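Long-range contacts in thymidylate synthase (Enterobacteria phage T4, PDB 1TIS), which catalyses the reductive methylation of dUMP to dTMP, with 5,10-methylenetetrahydrofolate as the one-carbon donor and dihydrofolate as the second product: residues Gly110-Asp115 and Ala142-Glu147; Cys156-Gln161 and Gln172-Ser177. All coordinates share one frame; numbering follows the deposited sequence.

Contact 1 sets the short helix 109-114 against the loop that follows helix 121-131, its centre about 16 Å from the centre of the chain; contact 2 pairs two strands of a hairpin and lies deeper, its centre about 9 Å from that of the chain. Both are largely buried, but the chemistry differs. In contact 1 side chains do the work: an amide in the middle, with charged groups at the partly exposed side. In contact 2 backbone bonds hold the strands, and the probable nucleophile and dUMP-binding residues gather at one end. The two meet directly: Ala142 N probably bonds to Met158 O, Trp143 packs on Arg176, and Trp113 reaches Tyr160. Both also touch the second subunit.

Contact 1. Residues Gly110-Asp115 and Ala142-Glu147; sequences GKQWRD and AWNPAE
Gln112 reaches from helix 109-114 to two residues of the 142-147 loop at once. Its carbonyl oxygen OE1 takes a hydrogen bond from Asn144 ND2 at 2.9 Å, with the acceptor close to the plane of the asparagine amide. The two amides are strongly turned against each other, their planes 68° apart. At the other corner of the amide, Gln112 NE2 donates to Glu147 OE1 at 3.0 Å, a bent bond that meets the oxygen from above the carboxylate plane. NE2 also donates to Pro107 O, and with both partners in place the buried amide has its orientation fixed. Chi1 (-48°) puts Gln112 CG 3.4 Å from Ala142 O, and the bend at chi2 (-70°) then turns the amide toward Asn144 and Glu147.

Glu147 has a second partner. Lys111 NZ stands 3.5 Å from Glu147 OE2 in a salt bridge, the two side chains coming from opposite directions, and Lys111 CE lies alongside OE1. Lys111 NZ also turns back on its own segment, donating to Asp115 O at 2.6 Å and making a weak bond to Asp115 OD2. One lysine thus stands between two carboxylates, and its charge would be expected to ease their mutual repulsion. It also occupies a backbone carbonyl just past the helix.

Away from the charges, Ala142 sets its methyl in the plane of the Trp113 ring, CB 3.8 Å from NE1 at the indole edge. Phe62 meets that indole edge-to-face, and Ile122 of helix 121-131 packs on it too.

Within the same loop, Pro145 and Ala146 pack on Phe116 of the second subunit. The arrangement is a short helix joined to an irregular loop by a bridging glutamine amide and a Lys111-Asp115-Glu147 salt-bridge network, inside the thymidylate synthase fold and beside its dimer interface.

Contact 2. Residues Cys156-Gln161 and Gln172-Ser177; sequences CHMFYQ and QWYQRS. With PO4 (phosphate ion), chain B.
Strands 157-161 and 172-175 run antiparallel, their axes 4.6 Å apart at the closest and 157° between their directions, with Gln161 and Gln172 a hydrogen-bonded pair and Tyr160-Trp173 and His157-Gln175 non-hydrogen-bonded ones. Gln172 N donates to Gln161 O at 3.0 Å and takes a bond back through its own carbonyl; further along, Met158 N reaches Tyr174 O. At the Cys156 end, Arg176 N donates to Cys156 O at 2.8 Å.

The side chains of His157 and Gln175 lie side by side, pointing the same way, with ring and amide planes nearly perpendicular. Gln175 OE1 sits at the edge of the imidazole, in its plane, and takes a weak bond from His157 ND1 at 3.3 Å; the stronger polar partner of this amide is Asn187, reached through NE2. On the other face Phe159 and Tyr174 meet CB to CB.

Cys156, by similarity the nucleophile, holds its SG 3.9 Å from Arg176 NH2, while its CA lies over one face of the guanidinium. CG of Arg176 swings anti to its N (chi1 -163°), and the chain bends later, at chi3. The Met158 and Arg176 side chains cross at about a right angle, Met158 CE packing against the CB end of the arginine. At the guanidinium edge Arg176 NH2 donates to phosphate O4 at 2.8 Å. Arg137 of the second subunit also grips this ion, consistent with a site for the dUMP phosphate shared between subunits.

Trp173 stacks on Tyr191 of helix 184-202, which covers the face bearing His157 and Tyr160. The opposite face meets the second subunit, where Phe159 stacks on its own counterpart. Strand 205-219 runs parallel beside 168-179, so the latter is flanked on its two edges by the hairpin partner and this long strand.

Contact 1. Residues Gly110-Asp115 and Ala142-Glu147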
loop_
_atom_site.group_PDB
_atom_site.type_symbol
_atom_site.label_atom_id
_atom_site.label_comp_id
_atom_site.label_asym_id
_atom_site.label_seq_id
_atom_site.Cartn_x
_atom_site.Cartn_y
_atom_site.Cartn_z
ATOM N N GLY A 110 9.940 -11.294 -9.125
ATOM C CA GLY A 110 10.054 -12.700 -8.811
ATOM C C GLY A 110 11.016 -12.998 -7.673
ATOM O O GLY A 110 10.615 -13.622 -6.679
ATOM N N LYS A 111 12.256 -12.505 -7.793
ATOM C CA LYS A 111 13.201 -12.653 -6.707
ATOM C C LYS A 111 12.631 -12.009 -5.432
ATOM O O LYS A 111 12.504 -12.752 -4.459
ATOM C CB LYS A 111 14.537 -12.046 -7.142
ATOM C CG LYS A 111 15.388 -11.257 -6.172
ATOM C CD LYS A 111 16.048 -11.931 -5.019
ATOM C CE LYS A 111 16.059 -10.835 -3.955
ATOM N NZ LYS A 111 16.875 -11.176 -2.802
ATOM N N GLN A 112 12.151 -10.757 -5.317
ATOM C CA GLN A 112 11.594 -10.275 -4.048
ATOM C C GLN A 112 10.384 -11.087 -3.621
ATOM O O GLN A 112 9.976 -10.959 -2.469
ATOM C CB GLN A 112 11.111 -8.866 -4.088
ATOM C CG GLN A 112 12.148 -7.980 -4.708
ATOM C CD GLN A 112 13.361 -7.788 -3.847
ATOM O OE1 GLN A 112 13.341 -8.013 -2.643
ATOM N NE2 GLN A 112 14.451 -7.341 -4.438
ATOM N N TRP A 113 9.762 -11.948 -4.432
ATOM C CA TRP A 113 8.632 -12.723 -3.929
ATOM C C TRP A 113 9.189 -13.934 -3.243
ATOM O O TRP A 113 8.858 -14.262 -2.107
ATOM C CB TRP A 113 7.699 -13.137 -5.070
ATOM C CG TRP A 113 6.889 -11.942 -5.581
ATOM C CD1 TRP A 113 7.101 -10.647 -5.159
ATOM C CD2 TRP A 113 5.888 -12.004 -6.503
ATOM N NE1 TRP A 113 6.255 -9.918 -5.805
ATOM C CE2 TRP A 113 5.520 -10.685 -6.601
ATOM C CE3 TRP A 113 5.253 -12.972 -7.236
ATOM C CZ2 TRP A 113 4.506 -10.311 -7.434
ATOM C CZ3 TRP A 113 4.230 -12.603 -8.071
ATOM C CH2 TRP A 113 3.861 -11.284 -8.167
ATOM N N ARG A 114 10.181 -14.506 -3.902
ATOM C CA ARG A 114 10.736 -15.762 -3.486
ATOM C C ARG A 114 11.924 -15.602 -2.586
ATOM O O ARG A 114 12.280 -16.525 -1.884
ATOM C CB ARG A 114 11.071 -16.501 -4.748
ATOM C CG ARG A 114 9.863 -16.555 -5.721
ATOM C CD ARG A 114 8.718 -17.459 -5.287
ATOM N NE ARG A 114 9.260 -18.780 -5.169
ATOM C CZ ARG A 114 8.959 -19.575 -4.163
ATOM N NH1 ARG A 114 7.959 -19.317 -3.352
ATOM N NH2 ARG A 114 9.619 -20.708 -4.012
ATOM N N ASP A 115 12.528 -14.437 -2.494
ATOM C CA ASP A 115 13.759 -14.260 -1.782
ATOM C C ASP A 115 13.920 -12.860 -1.194
ATOM O O ASP A 115 14.998 -12.285 -1.333
ATOM C CB ASP A 115 14.841 -14.620 -2.791
ATOM C CG ASP A 115 16.281 -14.624 -2.289
ATOM O OD1 ASP A 115 16.496 -14.881 -1.100
ATOM O OD2 ASP A 115 17.192 -14.376 -3.086
ATOM N N ALA A 142 7.132 -6.059 -2.404
ATOM C CA ALA A 142 8.096 -6.327 -3.459
ATOM C C ALA A 142 9.111 -5.180 -3.486
ATOM O O ALA A 142 10.226 -5.310 -3.983
ATOM C CB ALA A 142 7.407 -6.394 -4.817
ATOM N N TRP A 143 8.782 -4.016 -2.931
ATOM C CA TRP A 143 9.703 -2.904 -2.918
ATOM C C TRP A 143 10.709 -3.240 -1.839
ATOM O O TRP A 143 10.391 -3.446 -0.667
ATOM C CB TRP A 143 8.933 -1.666 -2.601
ATOM C CG TRP A 143 9.677 -0.350 -2.601
ATOM C CD1 TRP A 143 10.123 0.206 -1.423
ATOM C CD2 TRP A 143 9.830 0.480 -3.683
ATOM N NE1 TRP A 143 10.528 1.401 -1.763
ATOM C CE2 TRP A 143 10.370 1.599 -3.089
ATOM C CE3 TRP A 143 9.576 0.486 -5.036
ATOM C CZ2 TRP A 143 10.656 2.724 -3.833
ATOM C CZ3 TRP A 143 9.859 1.619 -5.771
ATOM C CH2 TRP A 143 10.396 2.733 -5.179
ATOM N N ASN A 144 11.933 -3.327 -2.303
ATOM C CA ASN A 144 13.054 -3.613 -1.446
ATOM C C ASN A 144 13.948 -2.385 -1.522
ATOM O O ASN A 144 14.731 -2.302 -2.463
ATOM C CB ASN A 144 13.767 -4.885 -1.966
ATOM C CG ASN A 144 14.864 -5.374 -1.042
ATOM O OD1 ASN A 144 15.607 -4.570 -0.495
ATOM N ND2 ASN A 144 15.043 -6.662 -0.793
ATOM N N PRO A 145 13.890 -1.409 -0.603
ATOM C CA PRO A 145 14.602 -0.131 -0.705
ATOM C C PRO A 145 16.082 -0.319 -1.018
ATOM O O PRO A 145 16.687 0.258 -1.928
ATOM C CB PRO A 145 14.364 0.554 0.637
ATOM C CG PRO A 145 13.073 -0.046 1.135
ATOM C CD PRO A 145 13.168 -1.502 0.664
ATOM N N ALA A 146 16.618 -1.286 -0.301
ATOM C CA ALA A 146 18.013 -1.578 -0.363
ATOM C C ALA A 146 18.436 -2.292 -1.642
ATOM O O ALA A 146 19.635 -2.507 -1.822
ATOM C CB ALA A 146 18.304 -2.389 0.903
ATOM N N GLU A 147 17.536 -2.712 -2.539
ATOM C CA GLU A 147 17.933 -3.389 -3.770
ATOM C C GLU A 147 17.303 -2.742 -4.968
ATOM O O GLU A 147 17.386 -3.244 -6.079
ATOM C CB GLU A 147 17.526 -4.854 -3.829
ATOM C CG GLU A 147 18.330 -5.829 -3.000
ATOM C CD GLU A 147 17.792 -7.260 -3.007
ATOM O OE1 GLU A 147 17.384 -7.741 -4.064
ATOM O OE2 GLU A 147 17.784 -7.900 -1.949
#

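Contact 2. Residues Cys156-Gln161 and Gln172-Ser177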
loop_
_atom_site.group_PDB
_atom_site.type_symbol
_atom_site.label_atom_id
_atom_site.label_comp_id
_atom_site.label_asym_id
_atom_site.label_seq_id
_atom_site.Cartn_x
_atom_site.Cartn_y
_atom_site.Cartn_z
ATOM N N CYS A 156 6.059 -1.474 -10.320
ATOM C CA CYS A 156 4.992 -0.484 -10.189
ATOM C C CYS A 156 4.002 -1.128 -9.220
ATOM O O CYS A 156 3.446 -0.439 -8.354
ATOM C CB CYS A 156 4.276 -0.170 -11.530
ATOM S SG CYS A 156 5.269 0.670 -12.800
ATOM N N HIS A 157 3.772 -2.451 -9.296
ATOM C CA HIS A 157 2.896 -3.084 -8.322
ATOM C C HIS A 157 3.809 -3.632 -7.211
ATOM O O HIS A 157 4.607 -4.564 -7.423
ATOM C CB HIS A 157 2.045 -4.204 -8.978
ATOM C CG HIS A 157 2.589 -5.063 -10.117
ATOM N ND1 HIS A 157 2.809 -4.675 -11.354
ATOM C CD2 HIS A 157 2.888 -6.413 -10.064
ATOM C CE1 HIS A 157 3.222 -5.726 -12.036
ATOM N NE2 HIS A 157 3.273 -6.767 -11.269
ATOM N N MET A 158 3.726 -3.045 -6.009
ATOM C CA MET A 158 4.684 -3.349 -4.963
ATOM C C MET A 158 4.249 -4.013 -3.689
ATOM O O MET A 158 5.091 -4.474 -2.928
ATOM C CB MET A 158 5.376 -2.089 -4.576
ATOM C CG MET A 158 4.418 -1.063 -4.003
ATOM S SD MET A 158 5.298 0.518 -3.951
ATOM C CE MET A 158 5.182 0.609 -5.710
ATOM N N PHE A 159 2.966 -4.125 -3.448
ATOM C CA PHE A 159 2.483 -4.524 -2.157
ATOM C C PHE A 159 1.217 -5.304 -2.339
ATOM O O PHE A 159 0.627 -5.138 -3.416
ATOM C CB PHE A 159 2.242 -3.263 -1.475
ATOM C CG PHE A 159 2.655 -3.265 -0.058
ATOM C CD1 PHE A 159 3.976 -3.533 0.253
ATOM C CD2 PHE A 159 1.708 -2.960 0.882
ATOM C CE1 PHE A 159 4.380 -3.495 1.564
ATOM C CE2 PHE A 159 2.113 -2.922 2.194
ATOM C CZ PHE A 159 3.436 -3.187 2.527
ATOM N N TYR A 160 0.794 -6.113 -1.351
ATOM C CA TYR A 160 -0.550 -6.712 -1.319
ATOM C C TYR A 160 -0.835 -7.440 -0.037
ATOM O O TYR A 160 0.068 -7.964 0.619
ATOM C CB TYR A 160 -0.874 -7.698 -2.474
ATOM C CG TYR A 160 -0.002 -8.843 -2.931
ATOM C CD1 TYR A 160 -0.104 -10.055 -2.277
ATOM C CD2 TYR A 160 0.805 -8.726 -4.059
ATOM C CE1 TYR A 160 0.577 -11.158 -2.733
ATOM C CE2 TYR A 160 1.493 -9.842 -4.528
ATOM C CZ TYR A 160 1.369 -11.047 -3.848
ATOM O OH TYR A 160 2.083 -12.166 -4.245
ATOM N N GLN A 161 -2.103 -7.369 0.323
ATOM C CA GLN A 161 -2.637 -7.858 1.580
ATOM C C GLN A 161 -3.666 -8.897 1.165
ATOM O O GLN A 161 -4.368 -8.695 0.169
ATOM C CB GLN A 161 -3.326 -6.706 2.300
ATOM C CG GLN A 161 -2.964 -6.221 3.691
ATOM C CD GLN A 161 -3.497 -7.099 4.804
ATOM O OE1 GLN A 161 -3.644 -8.314 4.667
ATOM N NE2 GLN A 161 -3.837 -6.554 5.955
ATOM N N GLN A 172 -5.515 -7.400 -2.250
ATOM C CA GLN A 172 -5.491 -5.972 -2.569
ATOM C C GLN A 172 -4.076 -5.487 -2.909
ATOM O O GLN A 172 -3.170 -5.579 -2.097
ATOM C CB GLN A 172 -6.058 -5.180 -1.376
ATOM C CG GLN A 172 -5.767 -3.716 -1.528
ATOM C CD GLN A 172 -6.390 -2.912 -0.445
ATOM O OE1 GLN A 172 -7.114 -1.994 -0.785
ATOM N NE2 GLN A 172 -6.232 -3.177 0.836
ATOM N N TRP A 173 -3.847 -4.914 -4.055
ATOM C CA TRP A 173 -2.529 -4.448 -4.430
ATOM C C TRP A 173 -2.448 -2.961 -4.284
ATOM O O TRP A 173 -3.475 -2.246 -4.257
ATOM C CB TRP A 173 -2.144 -4.802 -5.901
ATOM C CG TRP A 173 -3.253 -4.951 -6.930
ATOM C CD1 TRP A 173 -4.423 -5.682 -6.758
ATOM C CD2 TRP A 173 -3.244 -4.330 -8.121
ATOM N NE1 TRP A 173 -5.160 -5.501 -7.830
ATOM C CE2 TRP A 173 -4.484 -4.699 -8.660
ATOM C CE3 TRP A 173 -2.349 -3.521 -8.752
ATOM C CZ2 TRP A 173 -4.896 -4.257 -9.885
ATOM C CZ3 TRP A 173 -2.759 -3.073 -9.985
ATOM C CH2 TRP A 173 -4.003 -3.430 -10.536
ATOM N N TYR A 174 -1.218 -2.503 -4.133
ATOM C CA TYR A 174 -1.003 -1.060 -4.205
ATOM C C TYR A 174 -0.087 -0.869 -5.419
ATOM O O TYR A 174 0.863 -1.637 -5.613
ATOM C CB TYR A 174 -0.361 -0.582 -2.929
ATOM C CG TYR A 174 -0.187 0.907 -2.880
ATOM C CD1 TYR A 174 0.811 1.519 -3.629
ATOM C CD2 TYR A 174 -1.030 1.623 -2.067
ATOM C CE1 TYR A 174 0.970 2.885 -3.566
ATOM C CE2 TYR A 174 -0.867 2.986 -1.991
ATOM C CZ TYR A 174 0.126 3.585 -2.738
ATOM O OH TYR A 174 0.291 4.927 -2.627
ATOM N N GLN A 175 -0.385 0.071 -6.298
ATOM C CA GLN A 175 0.439 0.289 -7.481
ATOM C C GLN A 175 0.854 1.744 -7.445
ATOM O O GLN A 175 0.032 2.643 -7.232
ATOM C CB GLN A 175 -0.357 0.007 -8.729
ATOM C CG GLN A 175 0.403 0.245 -10.001
ATOM C CD GLN A 175 0.494 -1.005 -10.840
ATOM O OE1 GLN A 175 1.556 -1.618 -10.959
ATOM N NE2 GLN A 175 -0.573 -1.511 -11.423
ATOM N N ARG A 176 2.143 1.965 -7.626
ATOM C CA ARG A 176 2.758 3.269 -7.589
ATOM C C ARG A 176 2.299 4.196 -8.700
ATOM O O ARG A 176 1.939 5.350 -8.423
ATOM C CB ARG A 176 4.253 3.108 -7.684
ATOM C CG ARG A 176 4.990 4.340 -7.253
ATOM C CD ARG A 176 6.433 4.153 -7.569
ATOM N NE ARG A 176 6.738 3.980 -8.973
ATOM C CZ ARG A 176 7.415 2.901 -9.336
ATOM N NH1 ARG A 176 7.797 1.991 -8.432
ATOM N NH2 ARG A 176 7.724 2.724 -10.607
ATOM N N SER A 177 2.374 3.758 -9.961
ATOM C CA SER A 177 1.932 4.589 -11.076
ATOM C C SER A 177 1.191 3.617 -11.988
ATOM O O SER A 177 1.611 2.452 -12.100
ATOM C CB SER A 177 3.148 5.217 -11.799
ATOM O OG SER A 177 2.912 6.549 -12.284
HETATM P P PO4 B . 7.609 5.134 -13.168
HETATM O O1 PO4 B . 8.574 5.752 -14.298
HETATM O O2 PO4 B . 6.220 5.387 -13.637
HETATM O O3 PO4 B . 7.995 5.899 -11.952
HETATM O O4 PO4 B . 8.026 3.722 -13.215
#